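Local coordinates for threonine phosphate decarboxylase-like enzyme (Sulfurospirillum multivorans, PDB 6OUX), which catalyses the pyridoxal-phosphate-dependent decarboxylation of L-serine O-phosphate to ethanolamine O-phosphate, the linker precursor in norcobamide biosynthesis, at residues 335-339 with 340-344; 353-357 with 358-362. All coordinates share one frame; numbering follows the deposited sequence.

Contact 1 forms the start of helix 339-350, and contact 2 the end of strand 352-356 with the turn that follows it; the two elements are consecutive in the chain and pack against each other. The centres of the contacts lie about 11 Å apart. Ile343 of contact 1 meets two residues of contact 2, with CD1 3.5 Å from Thr356 CB and CG1 3.9 Å from Val354 CG2, while Ala339 CB sits 3.8 Å from Thr356 OG1. Contact 2 holds Arg355, a probable O-phospho-L-serine-binding residue. Contact 1 packs on the same strand, the side chain of Ile343 being about 7 Å from that of Arg355 and about 9 Å from that of Arg369, probably also substrate-binding.

Contact 1: 335-339 with 340-344; sequences SRIKA and SFVIS
The first turn of helix 339-350 opens here, with Lys338 as its N-cap residue and Ile337 folded back on the helix from the loop before it. Lys338 O takes weak bonds from Phe341 N and Val342 N, and regular helical bonding follows at Ile343 N, 2.8 Å from Ala339 O and nearly straight at 172°. The apolar part is led by Ile337: with chi1 at -58° its CG2 lies anti to the backbone N, which turns it toward the helix, and reaches Val342 CG2 at 3.7 Å and Phe341 CD2 at 3.9 Å, the first of these side chains crossing the isoleucine at about a right angle. Val342 and Phe341 continue onto helix 375-388 through Leu385 and Ile388. One turn on from Ala339, Ile343 lays CG1 3.2 Å from Ala339 O and brings CD1 to 4.1 Å from Ala339 CB, on the side of the helix that packs on strand 352-356. An alanine at Ile343 would remove CG1, CG2 and CD1, and is likely to open a gap between the helix and Val354 and Thr356 where CG1 and CD1 now pack. Ser340 O accepts from both Ser344 N and Ser344 OG, which arrive from opposite faces of its carbonyl plane, the hydroxyl at 3.0 Å.

Contact 2: 353-357 with 358-362; sequences YVRTM and ADKIG
Arg355 grips Asp359 end-on, one nitrogen to each oxygen. In this salt bridge Arg355 NH1 reaches Asp359 OD1 at 2.9 Å, nearly straight and in the guanidinium plane, whereas Arg355 NH2 meets the syn lone pair of Asp359 OD2 at 3.0 Å, bent to 149°; the two planes are 34° apart. Arg355 NH1 also donates to Thr356 O at 2.7 Å, and NH2 to Gly25 O, so several bonds fix the guanidinium's rotation. The arginine leaves with CG anti to its own N and bends at chi2 (53°), which carries the group forward, past the strand end, to Asp359 in the turn. Lys360 NZ lies 4.3 Å from Arg355 NH2, a like-charge neighbour probably offset by the aspartate; the ammonium group hydrogen-bonds to Phe131 O and Ala24 O, with a cation-pi contact to the Phe131 ring. An ST turn, Thr356 OG1 accepting from Ala358 N at 3.0 Å, leads into the beta turn closed by Lys360 N on Met357 O at 2.9 Å. Met357, against Arg369 and Pro182, probably flanks the substrate site. This strand end, running into a type I beta turn from Met357 to Lys360, presents a probable substrate-binding arginine in the aminotransferase-like, PLP-dependent fold.

Contact 1: 335-339 with 340-344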
ATOM      1  N   SER A 335      31.019 -28.587   4.317  1.00 39.94           N
ATOM      2  CA  SER A 335      30.516 -29.646   3.478  1.00 43.05           C
ATOM      3  C   SER A 335      30.001 -30.756   4.394  1.00 38.89           C
ATOM      4  O   SER A 335      30.429 -30.929   5.567  1.00 39.11           O
ATOM      5  CB  SER A 335      31.543 -30.138   2.482  1.00 50.18           C
ATOM      6  OG  SER A 335      30.869 -30.391   1.266  1.00 54.35           O
ATOM      7  N   ARG A 336      28.999 -31.425   3.863  1.00 35.98           N
ATOM      8  CA  ARG A 336      28.233 -32.411   4.569  1.00 34.25           C
ATOM      9  C   ARG A 336      27.253 -31.832   5.566  1.00 31.75           C
ATOM     10  O   ARG A 336      26.586 -32.592   6.237  1.00 31.41           O
ATOM     11  CB  ARG A 336      29.134 -33.508   5.188  1.00 37.29           C
ATOM     12  CG  ARG A 336      30.173 -34.038   4.190  1.00 40.24           C
ATOM     13  CD  ARG A 336      30.757 -35.420   4.496  1.00 44.56           C
ATOM     14  NE  ARG A 336      30.492 -35.867   5.858  1.00 49.77           N
ATOM     15  CZ  ARG A 336      29.739 -36.920   6.198  1.00 61.92           C
ATOM     16  NH1 ARG A 336      29.200 -37.701   5.269  1.00 67.99           N
ATOM     17  NH2 ARG A 336      29.559 -37.233   7.489  1.00 67.01           N
ATOM     18  N   ILE A 337      27.108 -30.513   5.662  1.00 25.94           N
ATOM     19  CA  ILE A 337      26.107 -29.952   6.594  1.00 25.08           C
ATOM     20  C   ILE A 337      25.054 -29.265   5.747  1.00 23.20           C
ATOM     21  O   ILE A 337      25.421 -28.438   4.927  1.00 25.38           O
ATOM     22  CB  ILE A 337      26.744 -28.901   7.551  1.00 25.01           C
ATOM     23  CG1 ILE A 337      27.905 -29.492   8.368  1.00 28.96           C
ATOM     24  CG2 ILE A 337      25.735 -28.298   8.485  1.00 25.71           C
ATOM     25  CD1 ILE A 337      27.515 -30.629   9.300  1.00 30.54           C
ATOM     26  N   LYS A 338      23.776 -29.604   5.920  1.00 18.98           N
ATOM     27  CA  LYS A 338      22.694 -28.968   5.184  1.00 18.16           C
ATOM     28  C   LYS A 338      22.258 -27.710   5.920  1.00 17.67           C
ATOM     29  O   LYS A 338      22.280 -27.680   7.135  1.00 16.88           O
ATOM     30  CB  LYS A 338      21.442 -29.864   5.099  1.00 19.33           C
ATOM     31  CG  LYS A 338      21.539 -31.109   4.221  1.00 19.90           C
ATOM     32  CD  LYS A 338      21.739 -30.797   2.763  1.00 21.72           C
ATOM     33  CE  LYS A 338      21.920 -32.115   2.023  1.00 23.17           C
ATOM     34  NZ  LYS A 338      21.803 -31.994   0.567  1.00 25.29           N
ATOM     35  N   ALA A 339      21.854 -26.685   5.184  1.00 15.67           N
ATOM     36  CA  ALA A 339      21.229 -25.503   5.790  1.00 16.66           C
ATOM     37  C   ALA A 339      20.044 -25.921   6.669  1.00 16.43           C
ATOM     38  O   ALA A 339      19.852 -25.354   7.746  1.00 17.25           O
ATOM     39  CB  ALA A 339      20.783 -24.510   4.732  1.00 15.55           C
ATOM     40  N   SER A 340      19.256 -26.878   6.213  1.00 14.84           N
ATOM     41  CA  SER A 340      18.039 -27.380   6.979  1.00 17.52           C
ATOM     42  C   SER A 340      18.371 -27.903   8.395  1.00 16.35           C
ATOM     43  O   SER A 340      17.676 -27.601   9.361  1.00 17.43           O
ATOM     44  CB  SER A 340      17.259 -28.474   6.168  1.00 17.95           C
ATOM     45  OG  SER A 340      18.130 -29.588   5.849  1.00 16.66           O
ATOM     46  N   PHE A 341      19.481 -28.609   8.514  1.00 18.07           N
ATOM     47  CA  PHE A 341      19.998 -29.067   9.783  1.00 18.16           C
ATOM     48  C   PHE A 341      20.285 -27.903  10.712  1.00 17.99           C
ATOM     49  O   PHE A 341      19.878 -27.935  11.844  1.00 19.06           O
ATOM     50  CB  PHE A 341      21.285 -29.852   9.593  1.00 20.30           C
ATOM     51  CG  PHE A 341      22.004 -30.143  10.873  1.00 21.22           C
ATOM     52  CD1 PHE A 341      21.528 -31.122  11.768  1.00 22.87           C
ATOM     53  CD2 PHE A 341      23.157 -29.452  11.199  1.00 21.30           C
ATOM     54  CE1 PHE A 341      22.186 -31.338  12.967  1.00 23.00           C
ATOM     55  CE2 PHE A 341      23.809 -29.677  12.396  1.00 21.82           C
ATOM     56  CZ  PHE A 341      23.328 -30.601  13.275  1.00 21.70           C
ATOM     57  N   VAL A 342      20.960 -26.887  10.200  1.00 17.25           N
ATOM     58  CA  VAL A 342      21.341 -25.719  10.969  1.00 16.55           C
ATOM     59  C   VAL A 342      20.128 -24.906  11.333  1.00 17.38           C
ATOM     60  O   VAL A 342      19.970 -24.523  12.486  1.00 17.28           O
ATOM     61  CB  VAL A 342      22.439 -24.888  10.283  1.00 15.24           C
ATOM     62  CG1 VAL A 342      22.815 -23.652  11.091  1.00 14.87           C
ATOM     63  CG2 VAL A 342      23.643 -25.740  10.139  1.00 16.46           C
ATOM     64  N   ILE A 343      19.261 -24.666  10.373  1.00 16.55           N
ATOM     65  CA  ILE A 343      18.013 -23.912  10.619  1.00 16.13           C
ATOM     66  C   ILE A 343      17.079 -24.539  11.669  1.00 17.79           C
ATOM     67  O   ILE A 343      16.572 -23.850  12.558  1.00 15.56           O
ATOM     68  CB  ILE A 343      17.313 -23.605   9.309  1.00 16.04           C
ATOM     69  CG1 ILE A 343      18.188 -22.669   8.489  1.00 17.42           C
ATOM     70  CG2 ILE A 343      15.906 -23.020   9.502  1.00 16.44           C
ATOM     71  CD1 ILE A 343      17.891 -22.685   6.965  1.00 17.94           C
ATOM     72  N   SER A 344      16.935 -25.866  11.626  1.00 17.64           N
ATOM     73  CA  SER A 344      16.144 -26.579  12.596  1.00 18.61           C
ATOM     74  C   SER A 344      16.767 -26.571  13.994  1.00 18.30           C
ATOM     75  O   SER A 344      16.070 -26.400  14.981  1.00 17.36           O
ATOM     76  CB  SER A 344      15.906 -28.006  12.103  1.00 19.85           C
ATOM     77  OG  SER A 344      15.160 -27.988  10.928  1.00 22.20           O
TER

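Contact 2: 353-357 with 358-362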
ATOM      1  N   TYR A 353      15.582 -17.824  14.342  1.00 17.33           N
ATOM      2  CA  TYR A 353      15.187 -18.042  12.909  1.00 17.08           C
ATOM      3  C   TYR A 353      16.124 -17.336  11.919  1.00 15.23           C
ATOM      4  O   TYR A 353      16.341 -16.126  12.043  1.00 13.69           O
ATOM      5  CB  TYR A 353      13.791 -17.512  12.661  1.00 18.13           C
ATOM      6  CG  TYR A 353      13.053 -18.100  11.501  1.00 18.49           C
ATOM      7  CD1 TYR A 353      13.522 -19.225  10.803  1.00 18.20           C
ATOM      8  CD2 TYR A 353      11.853 -17.562  11.124  1.00 19.89           C
ATOM      9  CE1 TYR A 353      12.814 -19.754   9.727  1.00 19.85           C
ATOM     10  CE2 TYR A 353      11.150 -18.105  10.060  1.00 22.33           C
ATOM     11  CZ  TYR A 353      11.631 -19.209   9.383  1.00 20.48           C
ATOM     12  OH  TYR A 353      10.919 -19.747   8.322  1.00 22.14           O
ATOM     13  N   VAL A 354      16.704 -18.096  10.992  1.00 15.07           N
ATOM     14  CA  VAL A 354      17.542 -17.535   9.920  1.00 14.63           C
ATOM     15  C   VAL A 354      17.013 -18.068   8.582  1.00 15.98           C
ATOM     16  O   VAL A 354      16.156 -18.960   8.565  1.00 17.21           O
ATOM     17  CB  VAL A 354      19.056 -17.809  10.100  1.00 15.28           C
ATOM     18  CG1 VAL A 354      19.522 -17.366  11.459  1.00 16.51           C
ATOM     19  CG2 VAL A 354      19.453 -19.277   9.857  1.00 15.52           C
ATOM     20  N   ARG A 355      17.461 -17.475   7.477  1.00 14.34           N
ATOM     21  CA  ARG A 355      16.847 -17.675   6.156  1.00 15.88           C
ATOM     22  C   ARG A 355      17.748 -18.611   5.351  1.00 14.24           C
ATOM     23  O   ARG A 355      18.969 -18.368   5.166  1.00 14.84           O
ATOM     24  CB  ARG A 355      16.593 -16.274   5.476  1.00 17.36           C
ATOM     25  CG  ARG A 355      15.933 -16.205   4.078  1.00 20.07           C
ATOM     26  CD  ARG A 355      14.646 -16.983   4.124  1.00 22.23           C
ATOM     27  NE  ARG A 355      13.741 -16.830   2.991  1.00 22.72           N
ATOM     28  CZ  ARG A 355      13.867 -17.432   1.803  1.00 22.16           C
ATOM     29  NH1 ARG A 355      14.955 -18.139   1.498  1.00 22.03           N
ATOM     30  NH2 ARG A 355      12.903 -17.266   0.895  1.00 19.78           N
ATOM     31  N   THR A 356      17.182 -19.711   4.895  1.00 13.82           N
ATOM     32  CA  THR A 356      17.913 -20.545   3.930  1.00 13.81           C
ATOM     33  C   THR A 356      18.216 -19.830   2.599  1.00 13.49           C
ATOM     34  O   THR A 356      17.411 -19.006   2.097  1.00 12.61           O
ATOM     35  CB  THR A 356      17.169 -21.849   3.603  1.00 15.47           C
ATOM     36  OG1 THR A 356      18.032 -22.674   2.833  1.00 14.84           O
ATOM     37  CG2 THR A 356      15.886 -21.632   2.818  1.00 15.59           C
ATOM     38  N   MET A 357      19.344 -20.216   1.985  1.00 12.48           N
ATOM     39  CA  MET A 357      19.609 -19.812   0.574  1.00 12.00           C
ATOM     40  C   MET A 357      19.317 -20.881  -0.467  1.00 13.67           C
ATOM     41  O   MET A 357      19.406 -20.607  -1.683  1.00 12.57           O
ATOM     42  CB  MET A 357      21.025 -19.320   0.416  1.00  9.13           C
ATOM     43  CG  MET A 357      21.191 -18.054   1.243  1.00  8.06           C
ATOM     44  SD  MET A 357      20.688 -16.433   0.646  1.00  4.36           S
ATOM     45  CE  MET A 357      19.068 -16.203   1.218  1.00  5.84           C
ATOM     46  N   ALA A 358      18.767 -22.015  -0.011  1.00 16.51           N
ATOM     47  CA  ALA A 358      18.466 -23.169  -0.892  1.00 17.89           C
ATOM     48  C   ALA A 358      17.548 -22.814  -2.062  1.00 18.50           C
ATOM     49  O   ALA A 358      17.663 -23.373  -3.129  1.00 19.73           O
ATOM     50  CB  ALA A 358      17.840 -24.305  -0.064  1.00 19.55           C
ATOM     51  N   ASP A 359      16.657 -21.856  -1.889  1.00 19.59           N
ATOM     52  CA  ASP A 359      15.729 -21.505  -2.962  1.00 19.66           C
ATOM     53  C   ASP A 359      16.183 -20.332  -3.847  1.00 17.94           C
ATOM     54  O   ASP A 359      15.376 -19.763  -4.571  1.00 19.85           O
ATOM     55  CB  ASP A 359      14.369 -21.163  -2.359  1.00 20.34           C
ATOM     56  CG  ASP A 359      14.409 -19.945  -1.399  1.00 22.32           C
ATOM     57  OD1 ASP A 359      15.504 -19.538  -0.924  1.00 18.27           O
ATOM     58  OD2 ASP A 359      13.324 -19.409  -1.113  1.00 23.74           O
ATOM     59  N   LYS A 360      17.424 -19.907  -3.722  1.00 17.08           N
ATOM     60  CA  LYS A 360      17.896 -18.734  -4.453  1.00 16.17           C
ATOM     61  C   LYS A 360      18.842 -19.214  -5.464  1.00 17.28           C
ATOM     62  O   LYS A 360      19.893 -19.717  -5.098  1.00 18.53           O
ATOM     63  CB  LYS A 360      18.558 -17.731  -3.511  1.00 16.38           C
ATOM     64  CG  LYS A 360      17.587 -17.116  -2.508  1.00 15.87           C
ATOM     65  CD  LYS A 360      16.314 -16.578  -3.181  1.00 15.03           C
ATOM     66  CE  LYS A 360      15.338 -16.082  -2.113  1.00 15.81           C
ATOM     67  NZ  LYS A 360      14.162 -15.469  -2.791  1.00 16.22           N
ATOM     68  N   ILE A 361      18.488 -19.072  -6.748  1.00 20.44           N
ATOM     69  CA  ILE A 361      19.288 -19.676  -7.825  1.00 19.00           C
ATOM     70  C   ILE A 361      20.557 -18.895  -7.960  1.00 16.47           C
ATOM     71  O   ILE A 361      20.563 -17.687  -7.851  1.00 16.53           O
ATOM     72  CB  ILE A 361      18.529 -19.812  -9.175  1.00 22.68           C
ATOM     73  CG1 ILE A 361      17.277 -20.708  -9.020  1.00 24.26           C
ATOM     74  CG2 ILE A 361      19.449 -20.382 -10.277  1.00 22.41           C
ATOM     75  CD1 ILE A 361      17.464 -22.013  -8.228  1.00 26.11           C
ATOM     76  N   GLY A 362      21.658 -19.605  -8.107  1.00 14.20           N
ATOM     77  CA  GLY A 362      22.949 -18.977  -8.225  1.00 16.86           C
ATOM     78  C   GLY A 362      23.763 -18.977  -6.973  1.00 16.53           C
ATOM     79  O   GLY A 362      24.995 -18.681  -7.007  1.00 17.33           O
TER